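Local structure of fluoroacetyl-CoA-specific thioesterase-like domain-containing protein (Thermanaerovibrio acidaminovorans, 3QOO) at residues K20-S25 and A77-G82; L81-T86 and A105-G110. The protein is of unknown function, but adopts a hot-dog fold of the fluoroacetyl-CoA-specific thioesterase family and may therefore act on acyl-CoA thioesters. All coordinates share one frame; numbering follows the deposited sequence.

Contacts 1 and 2 sit side by side at one end of the hot-dog sheet, their centres about 8 Å apart and each about 17 Å from the centre of the chain. In chain order come 20-25, then 77-82 in the loop between strands 64-75 and 84-95, then 81-86 and 105-110; L81 and G82 belong to both contacts. Strand 84-95 runs between 15-21 and 98-107, so contact 1 lies towards one flank of it and contact 2 at the other. The salt bridge from K21 NZ to D84 OD2 (2.8 Å) joins them directly. Both also touch the second subunit, which places this sheet end at the dimer interface.

Contact 1: K20-S25 and A77-G82; sequences KKVSVS and APAVLG. With NA (sodium ion), chain B.
V22 reaches across to residues 79-81 through a first torsion (chi1 180°) that sets CG1 opposite its own backbone N and CG2 opposite its carbonyl carbon, turning both methyls over the peptide backbone of the other segment. Its CB lies 3.3 Å from V80 O, with CG1 and CG2 also close to that oxygen. CG2 then goes on to meet the methyl of A79, CG2 to CB 4.1 Å. L81 makes its own contact: its CB heads away from residues 20-25, but with CG turned beside the backbone N (chi1 -77°) the CD2 methyl folds back against the peptide that joins S23 to V24, 3.5 Å from S23 C. One direct hydrogen bond ties the two backbones, G82 N to V22 O at 2.9 Å. It is nearly straight at the hydrogen (171°), with the donor tilted a little from the carbonyl plane. The outer side is wetter: one water accepts from K21 NZ and donates to G82 O, at 2.6 Å from that oxygen, while the same ammonium forms a salt bridge with D84. M39 and V85 also pack against V22. Beyond it, the chain turns its serines to the far side, where S23 OG (2.5 Å) and S25 OG (2.4 Å) both bind the sodium ion. Three waters are also bound to the metal, and D26 hydrogen-bonds to S23 OG and, as a second-shell carboxylate, probably helps to position it. The segments run roughly at right angles to each other where they touch. Here the chain leaving strand 15-21, outermost in this chain's hot-dog sheet, is crossed by the loop entering strand 84-95, with a two-serine sodium site on the side facing away from that loop.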
loop_
_atom_site.group_PDB
_atom_site.type_symbol
_atom_site.label_atom_id
_atom_site.label_comp_id
_atom_site.label_asym_id
_atom_site.label_seq_id
_atom_site.Cartn_x
_atom_site.Cartn_y
_atom_site.Cartn_z
ATOM N N LYS A 20 -9.630 7.572 -11.476
ATOM C CA LYS A 20 -9.584 6.139 -11.456
ATOM C C LYS A 20 -10.991 5.632 -11.177
ATOM O O LYS A 20 -11.550 5.989 -10.140
ATOM C CB LYS A 20 -8.610 5.744 -10.332
ATOM C CG LYS A 20 -8.602 4.358 -9.896
ATOM C CD LYS A 20 -8.046 3.418 -10.895
ATOM C CE LYS A 20 -8.097 2.015 -10.320
ATOM N NZ LYS A 20 -7.627 0.967 -11.280
ATOM N N LYS A 21 -11.534 4.776 -12.043
ATOM C CA LYS A 21 -12.828 4.141 -11.790
ATOM C C LYS A 21 -12.615 2.894 -10.924
ATOM O O LYS A 21 -11.738 2.060 -11.191
ATOM C CB LYS A 21 -13.555 3.737 -13.085
ATOM C CG LYS A 21 -15.047 3.496 -12.808
ATOM C CD LYS A 21 -15.872 3.342 -14.010
ATOM C CE LYS A 21 -15.818 4.551 -14.845
ATOM N NZ LYS A 21 -16.767 5.612 -14.441
ATOM N N VAL A 22 -13.414 2.751 -9.888
ATOM C CA VAL A 22 -13.252 1.599 -8.993
ATOM C C VAL A 22 -13.844 0.372 -9.667
ATOM O O VAL A 22 -15.047 0.309 -9.941
ATOM C CB VAL A 22 -13.868 1.839 -7.611
ATOM C CG1 VAL A 22 -13.680 0.613 -6.727
ATOM C CG2 VAL A 22 -13.311 3.106 -6.962
ATOM N N SER A 23 -13.008 -0.645 -9.861
ATOM C CA SER A 23 -13.387 -1.889 -10.507
ATOM C C SER A 23 -13.081 -3.082 -9.597
ATOM O O SER A 23 -12.440 -2.935 -8.566
ATOM C CB SER A 23 -12.701 -2.053 -11.851
ATOM O OG SER A 23 -11.317 -2.353 -11.674
ATOM N N VAL A 24 -13.512 -4.261 -10.014
ATOM C CA VAL A 24 -13.345 -5.447 -9.175
ATOM C C VAL A 24 -11.852 -5.702 -8.851
ATOM O O VAL A 24 -11.512 -6.106 -7.742
ATOM C CB VAL A 24 -14.083 -6.697 -9.780
ATOM C CG1 VAL A 24 -13.486 -7.086 -11.128
ATOM C CG2 VAL A 24 -14.160 -7.871 -8.765
ATOM N N SER A 25 -10.936 -5.388 -9.778
ATOM C CA SER A 25 -9.512 -5.610 -9.510
ATOM C C SER A 25 -8.949 -4.673 -8.464
ATOM O O SER A 25 -7.879 -4.903 -7.913
ATOM C CB SER A 25 -8.701 -5.548 -10.779
ATOM O OG SER A 25 -8.721 -4.275 -11.343
ATOM N N ALA A 77 -13.022 7.137 3.839
ATOM C CA ALA A 77 -14.386 6.805 3.535
ATOM C C ALA A 77 -14.400 5.867 2.326
ATOM O O ALA A 77 -13.463 5.839 1.534
ATOM C CB ALA A 77 -15.210 8.098 3.273
ATOM N N PRO A 78 -15.481 5.068 2.189
ATOM C CA PRO A 78 -15.477 4.057 1.155
ATOM C C PRO A 78 -15.658 4.630 -0.252
ATOM O O PRO A 78 -16.569 5.411 -0.494
ATOM C CB PRO A 78 -16.635 3.139 1.569
ATOM C CG PRO A 78 -17.588 4.060 2.317
ATOM C CD PRO A 78 -16.639 4.920 3.119
ATOM N N ALA A 79 -14.825 4.185 -1.179
ATOM C CA ALA A 79 -14.960 4.476 -2.609
ATOM C C ALA A 79 -15.549 3.224 -3.247
ATOM O O ALA A 79 -14.851 2.244 -3.477
ATOM C CB ALA A 79 -13.605 4.844 -3.215
ATOM N N VAL A 80 -16.849 3.246 -3.487
ATOM C CA VAL A 80 -17.566 2.055 -3.931
ATOM C C VAL A 80 -17.212 1.685 -5.385
ATOM O O VAL A 80 -16.827 2.529 -6.202
ATOM C CB VAL A 80 -19.123 2.349 -3.809
ATOM C CG1 VAL A 80 -19.600 3.347 -4.848
ATOM C CG2 VAL A 80 -19.987 1.087 -3.850
ATOM N N LEU A 81 -17.411 0.410 -5.714
ATOM C CA LEU A 81 -17.362 -0.016 -7.095
ATOM C C LEU A 81 -18.178 0.950 -7.967
ATOM O O LEU A 81 -19.303 1.302 -7.630
ATOM C CB LEU A 81 -18.008 -1.378 -7.245
ATOM C CG LEU A 81 -17.195 -2.547 -6.800
ATOM C CD1 LEU A 81 -18.194 -3.709 -6.573
ATOM C CD2 LEU A 81 -16.144 -2.892 -7.846
ATOM N N GLY A 82 -17.605 1.349 -9.095
ATOM C CA GLY A 82 -18.256 2.246 -10.062
ATOM C C GLY A 82 -18.031 3.718 -9.751
ATOM O O GLY A 82 -18.373 4.584 -10.568
HETATM NA NA NA B . -9.897 -3.546 -13.285
HETATM O O HOH W 1 -18.898 4.582 -13.158
HETATM O O HOH W 2 -11.396 -5.458 -12.950
HETATM O O HOH W 3 -8.579 -1.599 -13.445
HETATM O O HOH W 4 -8.372 -4.837 -14.614
#

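Contact 2: L81-T86 and A105-G110; sequences LGDDVT and ADDPHG
D83 and D107 bring their carboxylates together at the tight end of this contact, OD2 to OD2 only 2.5 Å apart, a separation at which one acid group probably carries a proton. The side chains cross at about a right angle, with the carboxylate planes turned 64° from each other. D83 gets there with CG swung opposite its backbone N (chi1 -163°), and its OD1 also rests on the CD of P108. F135 of the second subunit packs on both aspartates, and R134 of that subunit forms a salt bridge with D107 OD1, which may help offset the crowded negative charge. On the buried face of the sheet, V85 CG1 meets A105 CB at 3.7 Å, backed by V112. The opposite face, with T86 and D106, is looser and more watery: a water lies near T86 O and, in the conformer modelled here, near D106 OD1; the D106 side chain has a second conformer, in keeping with a looser side. Their backbones are firmly paired, T86 N to D106 O at 2.7 Å and D106 N to T86 O at 2.9 Å. Past this pair, strand 98-107 ends in a type I turn from D107 to G110, where D107 OD1 accepts from H109 N, 2.8 Å away, from above the carboxylate plane. This is the open end of an antiparallel beta hairpin in the hot-dog sheet, where an Asx turn starts the bend into strand 110-123.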
loop_
_atom_site.group_PDB
_atom_site.type_symbol
_atom_site.label_atom_id
_atom_site.label_comp_id
_atom_site.label_asym_id
_atom_site.label_seq_id
_atom_site.Cartn_x
_atom_site.Cartn_y
_atom_site.Cartn_z
ATOM N N LEU A 81 -17.411 0.410 -5.714
ATOM C CA LEU A 81 -17.362 -0.016 -7.095
ATOM C C LEU A 81 -18.178 0.950 -7.967
ATOM O O LEU A 81 -19.303 1.302 -7.630
ATOM C CB LEU A 81 -18.008 -1.378 -7.245
ATOM C CG LEU A 81 -17.195 -2.547 -6.800
ATOM C CD1 LEU A 81 -18.194 -3.709 -6.573
ATOM C CD2 LEU A 81 -16.144 -2.892 -7.846
ATOM N N GLY A 82 -17.605 1.349 -9.095
ATOM C CA GLY A 82 -18.256 2.246 -10.062
ATOM C C GLY A 82 -18.031 3.718 -9.751
ATOM O O GLY A 82 -18.373 4.584 -10.568
ATOM N N ASP A 83 -17.472 4.021 -8.584
ATOM C CA ASP A 83 -17.088 5.392 -8.244
ATOM C C ASP A 83 -15.929 5.830 -9.093
ATOM O O ASP A 83 -15.144 5.016 -9.513
ATOM C CB ASP A 83 -16.634 5.400 -6.795
ATOM C CG ASP A 83 -16.582 6.767 -6.151
ATOM O OD1 ASP A 83 -17.161 7.755 -6.665
ATOM O OD2 ASP A 83 -16.004 6.830 -5.033
ATOM N N ASP A 84 -15.863 7.127 -9.376
ATOM C CA ASP A 84 -14.697 7.745 -10.000
ATOM C C ASP A 84 -13.975 8.530 -8.953
ATOM O O ASP A 84 -14.511 9.483 -8.378
ATOM C CB ASP A 84 -15.097 8.619 -11.172
ATOM C CG ASP A 84 -15.461 7.786 -12.339
ATOM O OD1 ASP A 84 -14.578 7.067 -12.828
ATOM O OD2 ASP A 84 -16.609 7.842 -12.761
ATOM N N VAL A 85 -12.755 8.123 -8.688
ATOM C CA VAL A 85 -11.900 8.720 -7.672
ATOM C C VAL A 85 -10.792 9.547 -8.309
ATOM O O VAL A 85 -10.009 9.024 -9.101
ATOM C CB VAL A 85 -11.288 7.628 -6.743
ATOM C CG1 VAL A 85 -10.475 8.263 -5.656
ATOM C CG2 VAL A 85 -12.395 6.754 -6.153
ATOM N N THR A 86 -10.777 10.836 -7.977
ATOM C CA THR A 86 -9.727 11.732 -8.459
ATOM C C THR A 86 -8.563 11.709 -7.465
ATOM O O THR A 86 -8.730 12.053 -6.297
ATOM C CB THR A 86 -10.253 13.150 -8.640
ATOM O OG1 THR A 86 -11.322 13.098 -9.574
ATOM C CG2 THR A 86 -9.185 14.117 -9.104
ATOM N N ALA A 105 -7.184 11.606 -2.381
ATOM C CA ALA A 105 -8.150 10.933 -3.235
ATOM C C ALA A 105 -9.527 11.386 -2.825
ATOM O O ALA A 105 -9.910 11.293 -1.663
ATOM C CB ALA A 105 -7.998 9.416 -3.120
ATOM N N ASP A 106 -10.297 11.841 -3.811
ATOM C CA ASP A 106 -11.611 12.414 -3.594
ATOM C C ASP A 106 -12.567 11.863 -4.635
ATOM O O ASP A 106 -12.180 11.443 -5.722
ATOM C CB ASP A 106 -11.548 13.946 -3.745
ATOM C CG ASP A 106 -10.468 14.575 -2.898
ATOM O OD1 ASP A 106 -9.462 15.087 -3.456
ATOM O OD2 ASP A 106 -10.601 14.542 -1.680
ATOM N N ASP A 107 -13.834 11.864 -4.306
ATOM C CA ASP A 107 -14.840 11.586 -5.287
ATOM C C ASP A 107 -15.879 12.656 -5.158
ATOM O O ASP A 107 -15.707 13.609 -4.395
ATOM C CB ASP A 107 -15.334 10.148 -5.130
ATOM C CG ASP A 107 -16.188 9.909 -3.871
ATOM O OD1 ASP A 107 -16.627 10.887 -3.229
ATOM O OD2 ASP A 107 -16.397 8.732 -3.495
ATOM N N PRO A 108 -16.957 12.543 -5.927
ATOM C CA PRO A 108 -17.970 13.591 -5.895
ATOM C C PRO A 108 -18.557 13.883 -4.507
ATOM O O PRO A 108 -19.116 14.965 -4.268
ATOM C CB PRO A 108 -19.074 13.020 -6.801
ATOM C CG PRO A 108 -18.348 12.043 -7.694
ATOM C CD PRO A 108 -17.300 11.448 -6.859
ATOM N N HIS A 109 -18.466 12.917 -3.605
ATOM C CA HIS A 109 -19.038 13.063 -2.293
ATOM C C HIS A 109 -18.061 13.546 -1.253
ATOM O O HIS A 109 -18.465 13.842 -0.166
ATOM C CB HIS A 109 -19.671 11.748 -1.856
ATOM C CG HIS A 109 -20.768 11.320 -2.760
ATOM N ND1 HIS A 109 -22.049 11.817 -2.644
ATOM C CD2 HIS A 109 -20.762 10.535 -3.855
ATOM C CE1 HIS A 109 -22.794 11.313 -3.611
ATOM N NE2 HIS A 109 -22.035 10.536 -4.360
ATOM N N GLY A 110 -16.795 13.674 -1.594
ATOM C CA GLY A 110 -15.769 14.152 -0.683
ATOM C C GLY A 110 -14.529 13.261 -0.657
ATOM O O GLY A 110 -14.365 12.365 -1.467
HETATM O O HOH W 5 -7.865 14.733 -5.489
#